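Local coordinates for surface presentation of antigens protein SpaS (Shigella flexneri, PDB 2VT1), which is required for secretion of the Ipa invasion proteins and for host-cell invasion, here seen as the cytoplasmic domain of this type III secretion exporter, at residues A15-E24 against H57-L68. Residues are numbered along the deposited sequence; the frame is centred on the assembly and turned at random.
Sequences APAPFISLIE and HTKYSFVDFEHL
The carbonyl oxygen of I20 takes two weak backbone bonds, from Y60 N at 2.8 Å, sharply bent with an N-H...O angle of 118°, and from S61 N. Two successive residues thus face one, and Y60 has a left-handed backbone conformation, with phi and psi both positive: a G1 beta bulge. Firmer bonds follow, from I20 N to S61 O and from V63 N to P18 O (2.9 Å), the latter nearly straight at 172°. Between them F19 and F62 form a non-hydrogen-bonded antiparallel pair, which adds the short strand 61-62 to the edge of strand 19-25; strand 4-9 flanks the latter on its other side, with a backbone hydrogen bond between Y9 and F19. Because this pair brings both side chains to one sheet face, the F19 ring meets F62 edge to face: F19 CD1 stands over the centre of the F62 ring, 3.8 Å from F62 CZ, with the planes at 74°. A trans chi1 turns the F19 ring toward its own carbonyl side, which brings F19 CZ within 3.5 Å of Y60 CA. On the I20 side, I20 CD1 comes within 3.5 Å of H57 CB, while H57 NE2 accepts D64 N close to its ring plane. L68 CD2 packs on P18 CD at 3.6 Å, and E24 OE2 lies 4.3 Å from K59 NZ, beyond a salt bridge.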
ATOM      1  N   ALA B  15       0.159   4.182  16.471  1.00 33.60           N
ATOM      2  CA  ALA B  15      -1.266   4.429  16.335  1.00 32.42           C
ATOM      3  C   ALA B  15      -1.962   3.159  15.871  1.00 32.43           C
ATOM      4  O   ALA B  15      -1.335   2.279  15.275  1.00 31.37           O
ATOM      5  CB  ALA B  15      -1.531   5.571  15.375  1.00 32.65           C
ATOM      6  N   PRO B  16      -3.269   3.055  16.162  1.00 32.46           N
ATOM      7  CA  PRO B  16      -4.050   1.867  15.821  1.00 31.32           C
ATOM      8  C   PRO B  16      -4.450   1.847  14.349  1.00 29.52           C
ATOM      9  O   PRO B  16      -4.975   0.852  13.862  1.00 30.84           O
ATOM     10  CB  PRO B  16      -5.277   1.977  16.732  1.00 31.42           C
ATOM     11  CG  PRO B  16      -5.440   3.436  16.981  1.00 32.04           C
ATOM     12  CD  PRO B  16      -4.065   4.058  16.896  1.00 31.93           C
ATOM     13  N   ALA B  17      -4.180   2.939  13.649  1.00 28.15           N
ATOM     14  CA  ALA B  17      -4.475   3.033  12.230  1.00 26.15           C
ATOM     15  C   ALA B  17      -3.246   2.700  11.400  1.00 24.56           C
ATOM     16  O   ALA B  17      -2.135   3.101  11.761  1.00 23.81           O
ATOM     17  CB  ALA B  17      -4.954   4.427  11.896  1.00 26.02           C
ATOM     18  N   PRO B  18      -3.443   1.966  10.285  1.00 22.74           N
ATOM     19  CA  PRO B  18      -2.395   1.731   9.277  1.00 22.68           C
ATOM     20  C   PRO B  18      -1.922   3.037   8.646  1.00 20.69           C
ATOM     21  O   PRO B  18      -2.601   4.030   8.745  1.00 21.32           O
ATOM     22  CB  PRO B  18      -3.094   0.841   8.230  1.00 22.40           C
ATOM     23  CG  PRO B  18      -4.233   0.194   8.971  1.00 22.84           C
ATOM     24  CD  PRO B  18      -4.683   1.233   9.977  1.00 23.22           C
ATOM     25  N   PHE B  19      -0.775   3.026   7.989  1.00 20.86           N
ATOM     26  CA  PHE B  19      -0.172   4.244   7.457  1.00 21.25           C
ATOM     27  C   PHE B  19       0.128   4.046   5.973  1.00 20.52           C
ATOM     28  O   PHE B  19       0.710   3.039   5.590  1.00 20.59           O
ATOM     29  CB  PHE B  19       1.113   4.542   8.238  1.00 22.28           C
ATOM     30  CG  PHE B  19       1.964   5.652   7.665  1.00 22.60           C
ATOM     31  CD1 PHE B  19       1.906   6.925   8.190  1.00 21.21           C
ATOM     32  CD2 PHE B  19       2.855   5.403   6.648  1.00 21.37           C
ATOM     33  CE1 PHE B  19       2.697   7.937   7.694  1.00 25.71           C
ATOM     34  CE2 PHE B  19       3.654   6.421   6.140  1.00 25.17           C
ATOM     35  CZ  PHE B  19       3.583   7.682   6.671  1.00 24.36           C
ATOM     36  N   ILE B  20      -0.311   4.988   5.145  1.00 20.20           N
ATOM     37  CA  ILE B  20      -0.071   4.940   3.697  1.00 19.62           C
ATOM     38  C   ILE B  20       1.318   5.484   3.343  1.00 20.58           C
ATOM     39  O   ILE B  20       1.578   6.671   3.510  1.00 18.50           O
ATOM     40  CB  ILE B  20      -1.136   5.745   2.915  1.00 19.11           C
ATOM     41  CG1 ILE B  20      -2.513   5.074   3.047  1.00 20.06           C
ATOM     42  CG2 ILE B  20      -0.698   5.903   1.428  1.00 14.26           C
ATOM     43  CD1 ILE B  20      -3.680   5.929   2.590  1.00 20.41           C
ATOM     44  N   SER B  21       2.181   4.600   2.846  1.00 21.71           N
ATOM     45  CA  SER B  21       3.577   4.905   2.506  1.00 23.50           C
ATOM     46  C   SER B  21       3.814   5.283   1.036  1.00 24.05           C
ATOM     47  O   SER B  21       4.882   5.776   0.678  1.00 27.86           O
ATOM     48  CB  SER B  21       4.438   3.686   2.804  1.00 23.62           C
ATOM     49  OG  SER B  21       3.905   2.529   2.175  1.00 27.18           O
ATOM     50  N   LEU B  22       2.840   5.022   0.178  1.00 22.94           N
ATOM     51  CA  LEU B  22       2.975   5.370  -1.222  1.00 21.34           C
ATOM     52  C   LEU B  22       1.618   5.288  -1.896  1.00 19.25           C
ATOM     53  O   LEU B  22       0.759   4.493  -1.519  1.00 19.43           O
ATOM     54  CB  LEU B  22       4.036   4.482  -1.919  1.00 22.10           C
ATOM     55  CG  LEU B  22       3.754   3.029  -2.341  1.00 18.09           C
ATOM     56  CD1 LEU B  22       3.092   2.964  -3.706  1.00 16.91           C
ATOM     57  CD2 LEU B  22       5.038   2.239  -2.373  1.00 19.07           C
ATOM     58  N   ILE B  23       1.419   6.161  -2.859  1.00 17.62           N
ATOM     59  CA  ILE B  23       0.278   6.076  -3.742  1.00 18.10           C
ATOM     60  C   ILE B  23       0.767   6.356  -5.146  1.00 18.51           C
ATOM     61  O   ILE B  23       1.217   7.461  -5.437  1.00 17.45           O
ATOM     62  CB  ILE B  23      -0.814   7.101  -3.415  1.00 17.78           C
ATOM     63  CG1 ILE B  23      -1.298   6.953  -1.963  1.00 17.94           C
ATOM     64  CG2 ILE B  23      -1.981   6.936  -4.395  1.00 17.26           C
ATOM     65  CD1 ILE B  23      -2.512   7.818  -1.615  1.00 14.26           C
ATOM     66  N   GLU B  24       0.686   5.353  -6.010  1.00 17.34           N
ATOM     67  CA  GLU B  24       1.057   5.536  -7.411  1.00 18.87           C
ATOM     68  C   GLU B  24      -0.074   5.017  -8.300  1.00 18.48           C
ATOM     69  O   GLU B  24      -0.916   4.244  -7.850  1.00 17.30           O
ATOM     70  CB  GLU B  24       2.371   4.818  -7.736  1.00 17.83           C
ATOM     71  CG  GLU B  24       3.551   5.230  -6.871  1.00 19.32           C
ATOM     72  CD  GLU B  24       4.005   6.668  -7.094  1.00 26.56           C
ATOM     73  OE1 GLU B  24       3.847   7.189  -8.221  1.00 30.66           O
ATOM     74  OE2 GLU B  24       4.550   7.272  -6.147  1.00 28.37           O
ATOM     75  N   HIS B  57      -7.273   9.851   0.215  1.00 21.61           N
ATOM     76  CA  HIS B  57      -6.048  10.061   0.990  1.00 22.05           C
ATOM     77  C   HIS B  57      -4.878  10.637   0.194  1.00 22.80           C
ATOM     78  O   HIS B  57      -4.800  10.495  -1.028  1.00 20.28           O
ATOM     79  CB  HIS B  57      -5.592   8.757   1.650  1.00 22.79           C
ATOM     80  CG  HIS B  57      -6.438   8.328   2.812  1.00 21.85           C
ATOM     81  ND1 HIS B  57      -7.611   7.617   2.660  1.00 23.12           N
ATOM     82  CD2 HIS B  57      -6.269   8.487   4.145  1.00 23.00           C
ATOM     83  CE1 HIS B  57      -8.134   7.374   3.848  1.00 23.33           C
ATOM     84  NE2 HIS B  57      -7.343   7.898   4.766  1.00 21.94           N
ATOM     85  N   THR B  58      -3.980  11.304   0.915  1.00 23.66           N
ATOM     86  CA  THR B  58      -2.698  11.727   0.374  1.00 24.54           C
ATOM     87  C   THR B  58      -1.612  10.794   0.921  1.00 23.38           C
ATOM     88  O   THR B  58      -1.816  10.119   1.925  1.00 22.51           O
ATOM     89  CB  THR B  58      -2.384  13.216   0.740  1.00 24.91           C
ATOM     90  OG1 THR B  58      -1.917  13.296   2.092  1.00 28.53           O
ATOM     91  CG2 THR B  58      -3.620  14.073   0.594  1.00 26.80           C
ATOM     92  N   LYS B  59      -0.453  10.747   0.268  1.00 23.67           N
ATOM     93  CA  LYS B  59       0.603   9.831   0.678  1.00 23.43           C
ATOM     94  C   LYS B  59       1.176  10.272   2.011  1.00 23.83           C
ATOM     95  O   LYS B  59       1.016  11.427   2.417  1.00 22.85           O
ATOM     96  CB  LYS B  59       1.718   9.782  -0.371  1.00 25.19           C
ATOM     97  CG  LYS B  59       2.460  11.092  -0.538  1.00 27.03           C
ATOM     98  CD  LYS B  59       3.843  10.880  -1.148  1.00 30.82           C
ATOM     99  CE  LYS B  59       3.768  10.463  -2.613  1.00 29.35           C
ATOM    100  NZ  LYS B  59       5.139  10.319  -3.181  1.00 29.27           N
ATOM    101  N   TYR B  60       1.861   9.346   2.675  1.00 22.77           N
ATOM    102  CA  TYR B  60       2.462   9.589   3.971  1.00 23.30           C
ATOM    103  C   TYR B  60       1.441  10.116   4.972  1.00 25.24           C
ATOM    104  O   TYR B  60       1.679  11.124   5.655  1.00 25.50           O
ATOM    105  CB  TYR B  60       3.644  10.552   3.852  1.00 23.79           C
ATOM    106  CG  TYR B  60       4.697  10.107   2.855  1.00 21.48           C
ATOM    107  CD1 TYR B  60       5.233   8.826   2.907  1.00 19.75           C
ATOM    108  CD2 TYR B  60       5.161  10.969   1.876  1.00 22.78           C
ATOM    109  CE1 TYR B  60       6.198   8.414   2.007  1.00 20.18           C
ATOM    110  CE2 TYR B  60       6.132  10.569   0.968  1.00 23.14           C
ATOM    111  CZ  TYR B  60       6.649   9.290   1.042  1.00 23.40           C
ATOM    112  OH  TYR B  60       7.602   8.883   0.137  1.00 24.27           O
ATOM    113  N   SER B  61       0.307   9.424   5.058  1.00 24.42           N
ATOM    114  CA  SER B  61      -0.711   9.759   6.047  1.00 25.66           C
ATOM    115  C   SER B  61      -1.371   8.493   6.624  1.00 26.32           C
ATOM    116  O   SER B  61      -1.360   7.425   5.990  1.00 24.74           O
ATOM    117  CB  SER B  61      -1.757  10.712   5.441  1.00 26.09           C
ATOM    118  OG  SER B  61      -2.554  10.090   4.443  1.00 26.51           O
ATOM    119  N   PHE B  62      -1.932   8.612   7.828  1.00 26.08           N
ATOM    120  CA  PHE B  62      -2.639   7.500   8.449  1.00 25.82           C
ATOM    121  C   PHE B  62      -4.016   7.312   7.851  1.00 24.59           C
ATOM    122  O   PHE B  62      -4.642   8.266   7.430  1.00 23.61           O
ATOM    123  CB  PHE B  62      -2.732   7.710   9.954  1.00 26.62           C
ATOM    124  CG  PHE B  62      -1.408   7.658  10.624  1.00 27.53           C
ATOM    125  CD1 PHE B  62      -0.664   8.811  10.789  1.00 30.95           C
ATOM    126  CD2 PHE B  62      -0.876   6.452  11.035  1.00 27.84           C
ATOM    127  CE1 PHE B  62       0.576   8.768  11.375  1.00 29.48           C
ATOM    128  CE2 PHE B  62       0.368   6.405  11.626  1.00 29.34           C
ATOM    129  CZ  PHE B  62       1.092   7.566  11.796  1.00 29.93           C
ATOM    130  N   VAL B  63      -4.473   6.068   7.792  1.00 24.84           N
ATOM    131  CA  VAL B  63      -5.787   5.787   7.253  1.00 25.34           C
ATOM    132  C   VAL B  63      -6.810   6.363   8.227  1.00 26.05           C
ATOM    133  O   VAL B  63      -6.662   6.227   9.435  1.00 27.54           O
ATOM    134  CB  VAL B  63      -5.994   4.282   7.028  1.00 24.56           C
ATOM    135  CG1 VAL B  63      -7.394   4.001   6.493  1.00 24.86           C
ATOM    136  CG2 VAL B  63      -4.954   3.763   6.068  1.00 26.10           C
ATOM    137  N   ASP B  64      -7.832   7.030   7.698  1.00 28.03           N
ATOM    138  CA  ASP B  64      -8.833   7.678   8.534  1.00 29.61           C
ATOM    139  C   ASP B  64      -9.734   6.649   9.216  1.00 29.72           C
ATOM    140  O   ASP B  64      -9.857   5.527   8.741  1.00 28.92           O
ATOM    141  CB  ASP B  64      -9.650   8.673   7.708  1.00 32.10           C
ATOM    142  CG  ASP B  64     -10.402   8.014   6.578  1.00 36.05           C
ATOM    143  OD1 ASP B  64     -10.682   6.806   6.688  1.00 41.40           O
ATOM    144  OD2 ASP B  64     -10.714   8.703   5.581  1.00 43.57           O
ATOM    145  N   PHE B  65     -10.349   7.035  10.337  1.00 30.50           N
ATOM    146  CA  PHE B  65     -11.111   6.099  11.178  1.00 30.35           C
ATOM    147  C   PHE B  65     -12.104   5.308  10.362  1.00 30.10           C
ATOM    148  O   PHE B  65     -12.381   4.153  10.657  1.00 31.58           O
ATOM    149  CB  PHE B  65     -11.847   6.832  12.313  1.00 30.69           C
ATOM    150  N   GLU B  66     -12.627   5.935   9.319  1.00 30.49           N
ATOM    151  CA  GLU B  66     -13.676   5.336   8.506  1.00 30.05           C
ATOM    152  C   GLU B  66     -13.215   4.072   7.766  1.00 29.05           C
ATOM    153  O   GLU B  66     -14.004   3.159   7.558  1.00 26.02           O
ATOM    154  CB  GLU B  66     -14.213   6.376   7.509  1.00 30.77           C
ATOM    155  N   HIS B  67     -11.941   4.015   7.375  1.00 28.99           N
ATOM    156  CA  HIS B  67     -11.456   2.934   6.499  1.00 27.76           C
ATOM    157  C   HIS B  67     -10.451   2.043   7.204  1.00 26.20           C
ATOM    158  O   HIS B  67      -9.944   1.093   6.626  1.00 24.87           O
ATOM    159  CB  HIS B  67     -10.817   3.499   5.231  1.00 27.59           C
ATOM    160  CG  HIS B  67     -11.661   4.516   4.536  1.00 31.48           C
ATOM    161  ND1 HIS B  67     -11.232   5.807   4.307  1.00 36.07           N
ATOM    162  CD2 HIS B  67     -12.919   4.445   4.036  1.00 34.79           C
ATOM    163  CE1 HIS B  67     -12.184   6.484   3.689  1.00 32.75           C
ATOM    164  NE2 HIS B  67     -13.217   5.681   3.512  1.00 33.15           N
ATOM    165  N   LEU B  68     -10.188   2.359   8.459  1.00 23.90           N
ATOM    166  CA  LEU B  68      -9.201   1.666   9.258  1.00 24.59           C
ATOM    167  C   LEU B  68      -9.357   0.128   9.291  1.00 23.98           C
ATOM    168  O   LEU B  68      -8.407  -0.613   9.031  1.00 24.00           O
ATOM    169  CB  LEU B  68      -9.301   2.227  10.668  1.00 24.98           C
ATOM    170  CG  LEU B  68      -8.130   2.059  11.621  1.00 28.10           C
ATOM    171  CD1 LEU B  68      -8.492   2.721  12.946  1.00 29.65           C
ATOM    172  CD2 LEU B  68      -7.772   0.588  11.811  1.00 28.58           C
TER
HETATM  173  O   HOH W   1       4.989   9.938  -5.659  1.00 33.22           O